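Local structure of adhesin LabA (6GMM) at residues Asn41-Ala44 / Ser45-Leu49; Phe291-Ala294 / Lys295-Glu299; Ser219-Trp223 / Glu224-Leu228; Val307-Asp310 / Phe311-Ile314; Gly146-Gly149 / Lys150-Pro153. The protein probably serves Helicobacter pylori as a lectin-like surface adhesin whose exodomain recognises LacdiNAc glycans, consistent with attachment to the gastric mucosa. All coordinates share one frame; numbering follows the deposited sequence.

Contact 1. Residues Asn41-Ala44 / Ser45-Leu49; sequences NLNA and SAKNL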
loop_
_atom_site.group_PDB
_atom_site.type_symbol
_atom_site.label_atom_id
_atom_site.label_comp_id
_atom_site.label_asym_id
_atom_site.label_seq_id
_atom_site.Cartn_x
_atom_site.Cartn_y
_atom_site.Cartn_z
ATOM N N ASN A 41 -3.814 -18.686 -10.655
ATOM C CA ASN A 41 -2.809 -17.670 -10.282
ATOM C C ASN A 41 -3.358 -16.666 -9.262
ATOM O O ASN A 41 -2.610 -16.223 -8.395
ATOM C CB ASN A 41 -2.344 -16.872 -11.494
ATOM C CG ASN A 41 -1.392 -17.549 -12.422
ATOM O OD1 ASN A 41 -0.712 -18.525 -12.084
ATOM N ND2 ASN A 41 -1.293 -16.988 -13.620
ATOM N N LEU A 42 -4.624 -16.219 -9.442
ATOM C CA LEU A 42 -5.244 -15.233 -8.556
ATOM C C LEU A 42 -5.504 -15.826 -7.196
ATOM O O LEU A 42 -5.258 -15.157 -6.195
ATOM C CB LEU A 42 -6.552 -14.668 -9.119
ATOM C CG LEU A 42 -6.471 -13.640 -10.232
ATOM C CD1 LEU A 42 -7.884 -13.288 -10.749
ATOM C CD2 LEU A 42 -5.756 -12.389 -9.781
ATOM N N ASN A 43 -5.998 -17.073 -7.152
ATOM C CA ASN A 43 -6.293 -17.785 -5.899
ATOM C C ASN A 43 -5.007 -17.953 -5.082
ATOM O O ASN A 43 -5.023 -17.699 -3.865
ATOM C CB ASN A 43 -6.971 -19.140 -6.203
ATOM C CG ASN A 43 -7.212 -19.988 -4.986
ATOM O OD1 ASN A 43 -6.376 -20.831 -4.605
ATOM N ND2 ASN A 43 -8.351 -19.761 -4.337
ATOM N N ALA A 44 -3.888 -18.306 -5.749
ATOM C CA ALA A 44 -2.573 -18.458 -5.112
ATOM C C ALA A 44 -2.053 -17.116 -4.595
ATOM O O ALA A 44 -1.713 -17.035 -3.418
ATOM C CB ALA A 44 -1.566 -19.092 -6.066
ATOM N N SER A 45 -2.046 -16.052 -5.426
ATOM C CA SER A 45 -1.597 -14.739 -4.932
ATOM C C SER A 45 -2.550 -14.096 -3.910
ATOM O O SER A 45 -2.088 -13.298 -3.081
ATOM C CB SER A 45 -1.284 -13.776 -6.070
ATOM O OG SER A 45 -2.381 -13.620 -6.951
ATOM N N ALA A 46 -3.849 -14.461 -3.923
ATOM C CA ALA A 46 -4.825 -13.952 -2.942
ATOM C C ALA A 46 -4.408 -14.474 -1.590
ATOM O O ALA A 46 -4.130 -13.684 -0.687
ATOM C CB ALA A 46 -6.224 -14.453 -3.268
ATOM N N LYS A 47 -4.288 -15.813 -1.474
ATOM C CA LYS A 47 -3.837 -16.513 -0.272
ATOM C C LYS A 47 -2.471 -15.978 0.147
ATOM O O LYS A 47 -2.240 -15.808 1.323
ATOM C CB LYS A 47 -3.742 -18.027 -0.530
ATOM C CG LYS A 47 -5.080 -18.754 -0.640
ATOM C CD LYS A 47 -4.871 -20.174 -1.159
ATOM C CE LYS A 47 -5.977 -21.134 -0.780
ATOM N NZ LYS A 47 -7.152 -21.029 -1.683
ATOM N N ASN A 48 -1.580 -15.662 -0.805
ATOM C CA ASN A 48 -0.274 -15.119 -0.446
ATOM C C ASN A 48 -0.361 -13.702 0.133
ATOM O O ASN A 48 0.491 -13.334 0.940
ATOM C CB ASN A 48 0.694 -15.189 -1.614
ATOM C CG ASN A 48 1.529 -16.445 -1.580
ATOM O OD1 ASN A 48 2.668 -16.442 -1.096
ATOM N ND2 ASN A 48 0.970 -17.555 -2.056
ATOM N N LEU A 49 -1.398 -12.921 -0.241
ATOM C CA LEU A 49 -1.565 -11.563 0.296
ATOM C C LEU A 49 -2.284 -11.521 1.651
ATOM O O LEU A 49 -1.811 -10.879 2.574
ATOM C CB LEU A 49 -2.268 -10.652 -0.729
ATOM C CG LEU A 49 -1.393 -10.094 -1.853
ATOM C CD1 LEU A 49 -2.246 -9.669 -3.060
ATOM C CD2 LEU A 49 -0.515 -8.933 -1.384
#
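N43 and K47 meet one turn apart on helix 32-50, on the looser, partly exposed flank of this i/i+4 contact. The asparagine amide carbon stands anti to its own N (chi1 175°), which carries OD1 forward beside the next turn. The lysine chain runs past the backbone carbonyl, with K47 CG 3.4 Å from N43 O, and then folds at its last torsion (chi4 82°). This brings NZ within 3.0 Å of N43 OD1 in a hydrogen bond that approaches broadside to the carbonyl, at a C=O...N angle of 100°. On a separate, partly exposed edge next to Q371 and F368, A44 O is gripped twice by N48: the backbone N donates at 3.0 Å, and ND2 donates at 3.1 Å to the same A44 O from above the carbonyl plane.

The inner side is tighter. L42 is wedged among M290 and A294 of helix 287-311 and A378 of helix 369-386, while A46 N donates to L42 O at 2.8 Å. S45 OG lies 3.0 Å from N41 O, yet its hydrogen bond goes to Q297 OE1 of helix 287-311; Q297 NE2 adds a second donor to L42 O. The N43-K47 and A44-N48 bonds therefore fasten the helix to itself, whereas S45 and L42 supply the polar link to helix 287-311 through one glutamine amide, so that a buried hydroxyl and a buried carbonyl are both paired.

Contact 2. Residues Phe291-Ala294 / Lys295-Glu299; sequences FANA and KAQAE
N293 and Q297 form a side-chain bridge one turn apart on helix 287-311, an i/i+4 pairing of two amides. In this polar contact Q297 NE2 donates to N293 OD1 over 2.9 Å, and the N-H...O angle of 171° makes the bond almost straight. The acceptor lies in the plane of the Q297 amide, but the donor stands above the N293 carbonyl plane, so the two amides are twisted 51° against each other. A trans first torsion at N293 (chi1 179°) directs its amide toward the following turn. Both ends of the Q297 amide also reach helix 32-50, at S45 and L42.

The backbone bonds are regular helical ones, among them Q297 N to N293 O at 2.9 Å and A298 N to A294 O at 3.0 Å.

Apolar contacts divide between two faces. A296 turns its small methyl group into the helical packing, against I261 of helix 239-264. On a more exposed side the K295 chain, extended until its final torsion, passes obliquely by the F291 ring, its CD 3.8 Å from F291 CZ and 4.0 Å from F291 CE2.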
loop_
_atom_site.group_PDB
_atom_site.type_symbol
_atom_site.label_atom_id
_atom_site.label_comp_id
_atom_site.label_asym_id
_atom_site.label_seq_id
_atom_site.Cartn_x
_atom_site.Cartn_y
_atom_site.Cartn_z
ATOM N N PHE A 291 -12.419 -10.225 -12.165
ATOM C CA PHE A 291 -11.917 -8.884 -12.452
ATOM C C PHE A 291 -11.713 -8.083 -11.149
ATOM O O PHE A 291 -10.615 -7.556 -10.888
ATOM C CB PHE A 291 -12.888 -8.154 -13.384
ATOM C CG PHE A 291 -12.535 -6.711 -13.639
ATOM C CD1 PHE A 291 -11.337 -6.369 -14.258
ATOM C CD2 PHE A 291 -13.352 -5.690 -13.175
ATOM C CE1 PHE A 291 -10.987 -5.032 -14.457
ATOM C CE2 PHE A 291 -12.996 -4.346 -13.366
ATOM C CZ PHE A 291 -11.815 -4.030 -14.009
ATOM N N ALA A 292 -12.773 -8.006 -10.326
ATOM C CA ALA A 292 -12.721 -7.289 -9.065
ATOM C C ALA A 292 -11.569 -7.814 -8.170
ATOM O O ALA A 292 -10.888 -7.012 -7.505
ATOM C CB ALA A 292 -14.045 -7.428 -8.355
ATOM N N ASN A 293 -11.345 -9.141 -8.161
ATOM C CA ASN A 293 -10.287 -9.737 -7.343
ATOM C C ASN A 293 -8.906 -9.231 -7.789
ATOM O O ASN A 293 -8.164 -8.718 -6.976
ATOM C CB ASN A 293 -10.357 -11.272 -7.368
ATOM C CG ASN A 293 -9.282 -11.964 -6.558
ATOM O OD1 ASN A 293 -8.577 -11.359 -5.750
ATOM N ND2 ASN A 293 -9.190 -13.261 -6.673
ATOM N N ALA A 294 -8.591 -9.374 -9.057
ATOM C CA ALA A 294 -7.341 -8.981 -9.710
ATOM C C ALA A 294 -7.069 -7.477 -9.590
ATOM O O ALA A 294 -5.924 -7.084 -9.342
ATOM C CB ALA A 294 -7.414 -9.374 -11.186
ATOM N N LYS A 295 -8.123 -6.641 -9.786
ATOM C CA LYS A 295 -8.037 -5.182 -9.677
ATOM C C LYS A 295 -7.651 -4.858 -8.226
ATOM O O LYS A 295 -6.688 -4.111 -8.003
ATOM C CB LYS A 295 -9.386 -4.539 -10.045
ATOM C CG LYS A 295 -9.333 -3.028 -10.210
ATOM C CD LYS A 295 -10.656 -2.507 -10.710
ATOM C CE LYS A 295 -10.676 -1.002 -10.755
ATOM N NZ LYS A 295 -11.993 -0.483 -10.330
ATOM N N ALA A 296 -8.327 -5.513 -7.241
ATOM C CA ALA A 296 -7.973 -5.318 -5.818
ATOM C C ALA A 296 -6.531 -5.730 -5.535
ATOM O O ALA A 296 -5.792 -4.922 -5.004
ATOM C CB ALA A 296 -8.923 -6.063 -4.898
ATOM N N GLN A 297 -6.114 -6.941 -5.931
ATOM C CA GLN A 297 -4.741 -7.420 -5.725
ATOM C C GLN A 297 -3.719 -6.447 -6.302
ATOM O O GLN A 297 -2.683 -6.225 -5.692
ATOM C CB GLN A 297 -4.544 -8.811 -6.361
ATOM C CG GLN A 297 -5.346 -9.893 -5.643
ATOM C CD GLN A 297 -4.891 -11.274 -5.994
ATOM O OE1 GLN A 297 -3.702 -11.529 -6.200
ATOM N NE2 GLN A 297 -5.825 -12.207 -5.993
ATOM N N ALA A 298 -4.013 -5.854 -7.461
ATOM C CA ALA A 298 -3.099 -4.891 -8.065
ATOM C C ALA A 298 -3.025 -3.620 -7.246
ATOM O O ALA A 298 -1.928 -3.049 -7.157
ATOM C CB ALA A 298 -3.494 -4.587 -9.499
ATOM N N GLU A 299 -4.174 -3.184 -6.626
ATOM C CA GLU A 299 -4.233 -1.976 -5.763
ATOM C C GLU A 299 -3.403 -2.151 -4.524
ATOM O O GLU A 299 -2.569 -1.300 -4.232
ATOM C CB GLU A 299 -5.664 -1.586 -5.365
ATOM C CG GLU A 299 -6.138 -0.275 -5.962
ATOM C CD GLU A 299 -5.412 0.979 -5.514
ATOM O OE1 GLU A 299 -4.309 1.252 -6.040
ATOM O OE2 GLU A 299 -5.997 1.743 -4.714
#

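Contact 3. Residues Ser219-Trp223 / Glu224-Leu228; sequences SGSLW and EGIYL
S221 and I226 meet inside a compact loop that combines an ST turn with a type II beta turn, between helices 188-205 and 234-237. S221 OG sits 2.8 Å from I226 O, a probable hydrogen bond, although its proton has another acceptor within reach. The same hydroxyl accepts from W223 N at 3.0 Å, which makes the ST turn. S219 supplies a second serine hydroxyl: its OG donates to W223 O over 2.8 Å, coming from above the carbonyl plane. The I226 N to W223 O bond that closes the type II turn from W223 to I226 is weak, so the serine lends W223 O a stronger partner. G225, at positive phi (83°), suits the third position of that turn.

Y227 and L228 flank this polar centre. Y227 CE1 approaches S219 CB obliquely, at 3.7 Å, and L228 CD2 rests 3.9 Å from S221 CB. E224 OE1 bonds internally to S218. Further out, W223 NE1 bonds to V75 O, its ring meets F238 edge-to-face, and E224 O accepts from S322 of helix 316-323. The indole also keeps an apolar partner within the loop, crossing I226 obliquely with W223 CE3 3.9 Å from I226 CG2.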
loop_
_atom_site.group_PDB
_atom_site.type_symbol
_atom_site.label_atom_id
_atom_site.label_comp_id
_atom_site.label_asym_id
_atom_site.label_seq_id
_atom_site.Cartn_x
_atom_site.Cartn_y
_atom_site.Cartn_z
ATOM N N SER A 219 23.704 17.080 13.869
ATOM C CA SER A 219 22.618 17.776 13.185
ATOM C C SER A 219 22.311 19.143 13.826
ATOM O O SER A 219 21.717 20.017 13.197
ATOM C CB SER A 219 21.356 16.914 13.234
ATOM O OG SER A 219 21.065 16.520 14.564
ATOM N N GLY A 220 22.675 19.292 15.077
ATOM C CA GLY A 220 22.396 20.502 15.839
ATOM C C GLY A 220 21.197 20.337 16.753
ATOM O O GLY A 220 20.995 21.165 17.635
ATOM N N SER A 221 20.381 19.278 16.544
ATOM C CA SER A 221 19.200 18.979 17.366
ATOM C C SER A 221 19.452 17.805 18.317
ATOM O O SER A 221 20.588 17.346 18.438
ATOM C CB SER A 221 17.992 18.662 16.490
ATOM O OG SER A 221 17.984 17.286 16.150
ATOM N N LEU A 222 18.379 17.312 18.974
ATOM C CA LEU A 222 18.426 16.177 19.884
ATOM C C LEU A 222 18.506 14.848 19.160
ATOM O O LEU A 222 18.844 13.845 19.802
ATOM C CB LEU A 222 17.197 16.155 20.806
ATOM C CG LEU A 222 17.111 17.215 21.886
ATOM C CD1 LEU A 222 15.714 17.258 22.438
ATOM C CD2 LEU A 222 18.115 16.968 23.005
ATOM N N TRP A 223 18.146 14.817 17.845
ATOM C CA TRP A 223 18.157 13.609 17.035
ATOM C C TRP A 223 19.000 13.794 15.785
ATOM O O TRP A 223 18.936 14.846 15.137
ATOM C CB TRP A 223 16.723 13.206 16.616
ATOM C CG TRP A 223 15.689 13.315 17.705
ATOM C CD1 TRP A 223 15.170 12.300 18.455
ATOM C CD2 TRP A 223 14.980 14.500 18.088
ATOM N NE1 TRP A 223 14.222 12.791 19.328
ATOM C CE2 TRP A 223 14.083 14.139 19.120
ATOM C CE3 TRP A 223 15.049 15.847 17.692
ATOM C CZ2 TRP A 223 13.283 15.081 19.780
ATOM C CZ3 TRP A 223 14.260 16.778 18.349
ATOM C CH2 TRP A 223 13.388 16.392 19.376
ATOM N N GLU A 224 19.750 12.743 15.413
ATOM C CA GLU A 224 20.529 12.711 14.167
ATOM C C GLU A 224 19.534 12.703 13.014
ATOM O O GLU A 224 18.463 12.110 13.149
ATOM C CB GLU A 224 21.393 11.444 14.097
ATOM C CG GLU A 224 22.594 11.471 15.026
ATOM C CD GLU A 224 23.707 12.430 14.641
ATOM O OE1 GLU A 224 23.784 12.825 13.455
ATOM O OE2 GLU A 224 24.523 12.761 15.528
ATOM N N GLY A 225 19.854 13.401 11.928
ATOM C CA GLY A 225 18.978 13.452 10.756
ATOM C C GLY A 225 17.857 14.473 10.829
ATOM O O GLY A 225 17.239 14.762 9.803
ATOM N N ILE A 226 17.585 15.027 12.041
ATOM C CA ILE A 226 16.582 16.055 12.283
ATOM C C ILE A 226 17.338 17.380 12.442
ATOM O O ILE A 226 18.120 17.545 13.375
ATOM C CB ILE A 226 15.732 15.695 13.530
ATOM C CG1 ILE A 226 14.947 14.354 13.338
ATOM C CG2 ILE A 226 14.826 16.845 13.966
ATOM C CD1 ILE A 226 13.835 14.295 12.261
ATOM N N TYR A 227 17.144 18.286 11.482
ATOM C CA TYR A 227 17.814 19.586 11.401
ATOM C C TYR A 227 16.793 20.695 11.644
ATOM O O TYR A 227 15.758 20.746 10.969
ATOM C CB TYR A 227 18.474 19.751 10.008
ATOM C CG TYR A 227 19.353 18.586 9.599
ATOM C CD1 TYR A 227 20.692 18.528 9.979
ATOM C CD2 TYR A 227 18.843 17.535 8.842
ATOM C CE1 TYR A 227 21.504 17.453 9.611
ATOM C CE2 TYR A 227 19.644 16.456 8.466
ATOM C CZ TYR A 227 20.973 16.417 8.856
ATOM O OH TYR A 227 21.754 15.345 8.482
ATOM N N LEU A 228 17.070 21.559 12.629
ATOM C CA LEU A 228 16.219 22.690 13.012
ATOM C C LEU A 228 16.229 23.798 11.950
ATOM O O LEU A 228 17.292 24.305 11.570
ATOM C CB LEU A 228 16.619 23.259 14.394
ATOM C CG LEU A 228 16.812 22.258 15.544
ATOM C CD1 LEU A 228 17.487 22.912 16.720
ATOM C CD2 LEU A 228 15.500 21.603 15.952
#

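Contact 4. Residues Val307-Asp310 / Phe311-Ile314; sequences VVKD and FERI
V308 and E312 lie side by side where helix 287-311 runs out into a type I beta turn, F311 to I314. The two side chains point the same way, so the carboxylate of E312 travels along the valine and brings OE2 to 3.5 Å from V308 CG1. K309 comes to the same glutamate from another direction. Its chain is bent at chi2 (-47°) and chi3 (-77°), bending forward so that it crosses E312 obliquely, with K309 NZ 3.7 Å from E312 OE1. This is a long salt bridge between two exposed residues and probably a modest contribution.

F311 faces elsewhere. Its ring leaves the turn to pack on M248 of helix 239-264, V354 and V358 of helix 354-366, and V319. The ring is thus buried between helices, while the charged residues K309 and E312 are exposed.

D310 and R313 turn toward helix 239-264 and find their polar partners there: D310 OD2 bonds to N251, and R313 NH1 forms a salt bridge with D247. Their mutual contact runs through the backbone and the arginine methylenes. R313 N donates to D310 O over 3.0 Å from well above the carbonyl plane, and R313 CB and CG sit at 3.3 and 3.4 Å from D310 O.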
loop_
_atom_site.group_PDB
_atom_site.type_symbol
_atom_site.label_atom_id
_atom_site.label_comp_id
_atom_site.label_asym_id
_atom_site.label_seq_id
_atom_site.Cartn_x
_atom_site.Cartn_y
_atom_site.Cartn_z
ATOM N N VAL A 307 3.740 2.940 0.315
ATOM C CA VAL A 307 4.143 2.993 1.723
ATOM C C VAL A 307 5.684 3.074 1.752
ATOM O O VAL A 307 6.197 3.867 2.539
ATOM C CB VAL A 307 3.594 1.807 2.549
ATOM C CG1 VAL A 307 4.282 1.726 3.932
ATOM C CG2 VAL A 307 2.060 1.888 2.684
ATOM N N VAL A 308 6.393 2.299 0.874
ATOM C CA VAL A 308 7.869 2.302 0.786
ATOM C C VAL A 308 8.327 3.708 0.431
ATOM O O VAL A 308 9.166 4.288 1.122
ATOM C CB VAL A 308 8.464 1.270 -0.217
ATOM C CG1 VAL A 308 9.988 1.360 -0.268
ATOM C CG2 VAL A 308 8.024 -0.151 0.094
ATOM N N LYS A 309 7.713 4.262 -0.608
ATOM C CA LYS A 309 8.014 5.573 -1.154
ATOM C C LYS A 309 7.777 6.699 -0.169
ATOM O O LYS A 309 8.592 7.616 -0.143
ATOM C CB LYS A 309 7.272 5.791 -2.476
ATOM C CG LYS A 309 7.692 4.789 -3.578
ATOM C CD LYS A 309 9.213 4.590 -3.763
ATOM C CE LYS A 309 9.918 5.703 -4.500
ATOM N NZ LYS A 309 11.355 5.379 -4.730
ATOM N N ASP A 310 6.718 6.606 0.675
ATOM C CA ASP A 310 6.439 7.600 1.735
ATOM C C ASP A 310 7.531 7.518 2.827
ATOM O O ASP A 310 8.113 8.543 3.220
ATOM C CB ASP A 310 5.057 7.372 2.367
ATOM C CG ASP A 310 3.875 7.517 1.442
ATOM O OD1 ASP A 310 3.908 8.418 0.559
ATOM O OD2 ASP A 310 2.889 6.766 1.624
ATOM N N PHE A 311 7.829 6.277 3.273
ATOM C CA PHE A 311 8.851 5.999 4.267
ATOM C C PHE A 311 10.238 6.552 3.868
ATOM O O PHE A 311 10.982 7.024 4.729
ATOM C CB PHE A 311 8.940 4.493 4.561
ATOM C CG PHE A 311 9.912 4.216 5.688
ATOM C CD1 PHE A 311 9.540 4.416 7.009
ATOM C CD2 PHE A 311 11.229 3.862 5.421
ATOM C CE1 PHE A 311 10.453 4.220 8.045
ATOM C CE2 PHE A 311 12.140 3.658 6.455
ATOM C CZ PHE A 311 11.750 3.838 7.759
ATOM N N GLU A 312 10.560 6.542 2.586
ATOM C CA GLU A 312 11.863 6.990 2.096
ATOM C C GLU A 312 12.000 8.504 2.045
ATOM O O GLU A 312 13.099 8.986 1.763
ATOM C CB GLU A 312 12.215 6.343 0.748
ATOM C CG GLU A 312 12.624 4.884 0.874
ATOM C CD GLU A 312 12.927 4.163 -0.428
ATOM O OE1 GLU A 312 13.007 4.825 -1.491
ATOM O OE2 GLU A 312 13.123 2.927 -0.371
ATOM N N ARG A 313 10.919 9.259 2.388
ATOM C CA ARG A 313 10.998 10.724 2.507
ATOM C C ARG A 313 11.716 11.054 3.814
ATOM O O ARG A 313 12.234 12.160 3.970
ATOM C CB ARG A 313 9.621 11.383 2.520
ATOM C CG ARG A 313 8.843 11.229 1.233
ATOM C CD ARG A 313 7.402 11.632 1.450
ATOM N NE ARG A 313 7.324 12.952 2.070
ATOM C CZ ARG A 313 6.201 13.525 2.484
ATOM N NH1 ARG A 313 5.037 12.905 2.336
ATOM N NH2 ARG A 313 6.230 14.733 3.027
ATOM N N ILE A 314 11.717 10.090 4.765
ATOM C CA ILE A 314 12.374 10.191 6.069
ATOM C C ILE A 314 13.892 10.023 5.835
ATOM O O ILE A 314 14.293 9.029 5.216
ATOM C CB ILE A 314 11.818 9.137 7.086
ATOM C CG1 ILE A 314 10.261 9.234 7.215
ATOM C CG2 ILE A 314 12.554 9.208 8.435
ATOM C CD1 ILE A 314 9.589 8.514 8.419
#

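Contact 5. Residues Gly146-Gly149 / Lys150-Pro153; sequences GSSG and KDIP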
loop_
_atom_site.group_PDB
_atom_site.type_symbol
_atom_site.label_atom_id
_atom_site.label_comp_id
_atom_site.label_asym_id
_atom_site.label_seq_id
_atom_site.Cartn_x
_atom_site.Cartn_y
_atom_site.Cartn_z
ATOM N N GLY A 146 2.236 -7.910 20.902
ATOM C CA GLY A 146 2.566 -8.914 21.915
ATOM C C GLY A 146 4.041 -8.979 22.266
ATOM O O GLY A 146 4.854 -8.210 21.729
ATOM N N SER A 147 4.403 -9.902 23.173
ATOM C CA SER A 147 5.791 -10.036 23.631
ATOM C C SER A 147 6.751 -10.427 22.503
ATOM O O SER A 147 7.862 -9.911 22.452
ATOM C CB SER A 147 5.893 -10.978 24.833
ATOM O OG SER A 147 6.500 -12.230 24.550
ATOM N N SER A 148 6.293 -11.283 21.587
ATOM C CA SER A 148 7.046 -11.785 20.436
ATOM C C SER A 148 7.156 -10.770 19.280
ATOM O O SER A 148 7.996 -10.930 18.373
ATOM C CB SER A 148 6.380 -13.057 19.920
ATOM O OG SER A 148 5.063 -12.774 19.474
ATOM N N GLY A 149 6.254 -9.792 19.282
ATOM C CA GLY A 149 6.170 -8.794 18.229
ATOM C C GLY A 149 5.564 -9.358 16.960
ATOM O O GLY A 149 5.620 -8.704 15.920
ATOM N N LYS A 150 4.938 -10.554 17.034
ATOM C CA LYS A 150 4.337 -11.215 15.853
ATOM C C LYS A 150 2.834 -11.567 16.009
ATOM O O LYS A 150 2.290 -12.285 15.175
ATOM C CB LYS A 150 5.127 -12.508 15.536
ATOM C CG LYS A 150 6.525 -12.281 14.982
ATOM C CD LYS A 150 7.490 -13.287 15.577
ATOM C CE LYS A 150 8.718 -13.485 14.723
ATOM N NZ LYS A 150 9.486 -14.695 15.135
ATOM N N ASP A 151 2.170 -11.054 17.047
ATOM C CA ASP A 151 0.786 -11.403 17.372
ATOM C C ASP A 151 -0.298 -10.871 16.417
ATOM O O ASP A 151 -1.422 -11.401 16.453
ATOM C CB ASP A 151 0.455 -10.995 18.818
ATOM C CG ASP A 151 1.095 -11.858 19.904
ATOM O OD1 ASP A 151 1.796 -12.848 19.555
ATOM O OD2 ASP A 151 0.873 -11.566 21.098
ATOM N N ILE A 152 0.007 -9.850 15.581
ATOM C CA ILE A 152 -1.018 -9.304 14.673
ATOM C C ILE A 152 -1.439 -10.362 13.637
ATOM O O ILE A 152 -0.595 -10.823 12.866
ATOM C CB ILE A 152 -0.635 -7.948 14.004
ATOM C CG1 ILE A 152 -0.183 -6.905 15.051
ATOM C CG2 ILE A 152 -1.799 -7.406 13.131
ATOM C CD1 ILE A 152 0.530 -5.766 14.431
ATOM N N PRO A 153 -2.735 -10.748 13.597
ATOM C CA PRO A 153 -3.165 -11.756 12.617
ATOM C C PRO A 153 -3.093 -11.267 11.179
ATOM O O PRO A 153 -3.177 -10.056 10.927
ATOM C CB PRO A 153 -4.632 -12.023 12.986
ATOM C CG PRO A 153 -4.840 -11.413 14.361
ATOM C CD PRO A 153 -3.868 -10.288 14.427
HETATM O O HOH W 1 2.514 -8.729 14.891
#
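The backbone between G146 and D151 leaves helix 128-145 at a glycine of positive phi (G146, 73°) and at once makes a type I beta turn, S147 and S148 taking the two central places and G149 N bonding to G146 O at 3.2 Å. A second positive phi, at G149, sends the chain on toward D151, whose backbone in turn bonds to F145 in the last turn of the helix.

S148 and D151 carry the side-chain part. With chi1 at 62°, the serine hydroxyl swings toward the residues that follow, where K150 N makes a weak hydrogen bond to S148 OG over 3.3 Å. D151 folds its carboxylate back across the loop mouth: OD1 comes 3.3 Å from S148 OG, and OD2 packs 3.3 Å from G146 CA, close to the bare backbone of the glycine. K150 lays its CD beside S148 O and then leads outward.

Beyond the turn, K53 and Y59 bond to I152 O, linking the loop to helix 57-76 and the segment before it. A water bridges two backbone groups, donating to G149 O at 3.3 Å and accepting from I152 N at 2.8 Å.

Overall arrangement
Followed from the N terminus, the contacts come in the order 1, 5, 3, 2, 4. Each is a local closure that ends before the next begins, so none nests in or crosses another. Contact 1 lies within helix 32-50, contact 5 turns the chain after helix 128-145, and contact 3 closes a loop ahead of helix 234-237. Contacts 2 and 4 share helix 287-311, its first half and its C-terminal end, with nearest atoms about 9 Å apart. Contacts 1 and 2 alone touch, tying together two helices distant in sequence. Contact 3 lies on the far side of the chain's centre from contact 1, their centres 44 Å apart, and approaches contact 4 to about 6 Å between nearest atoms.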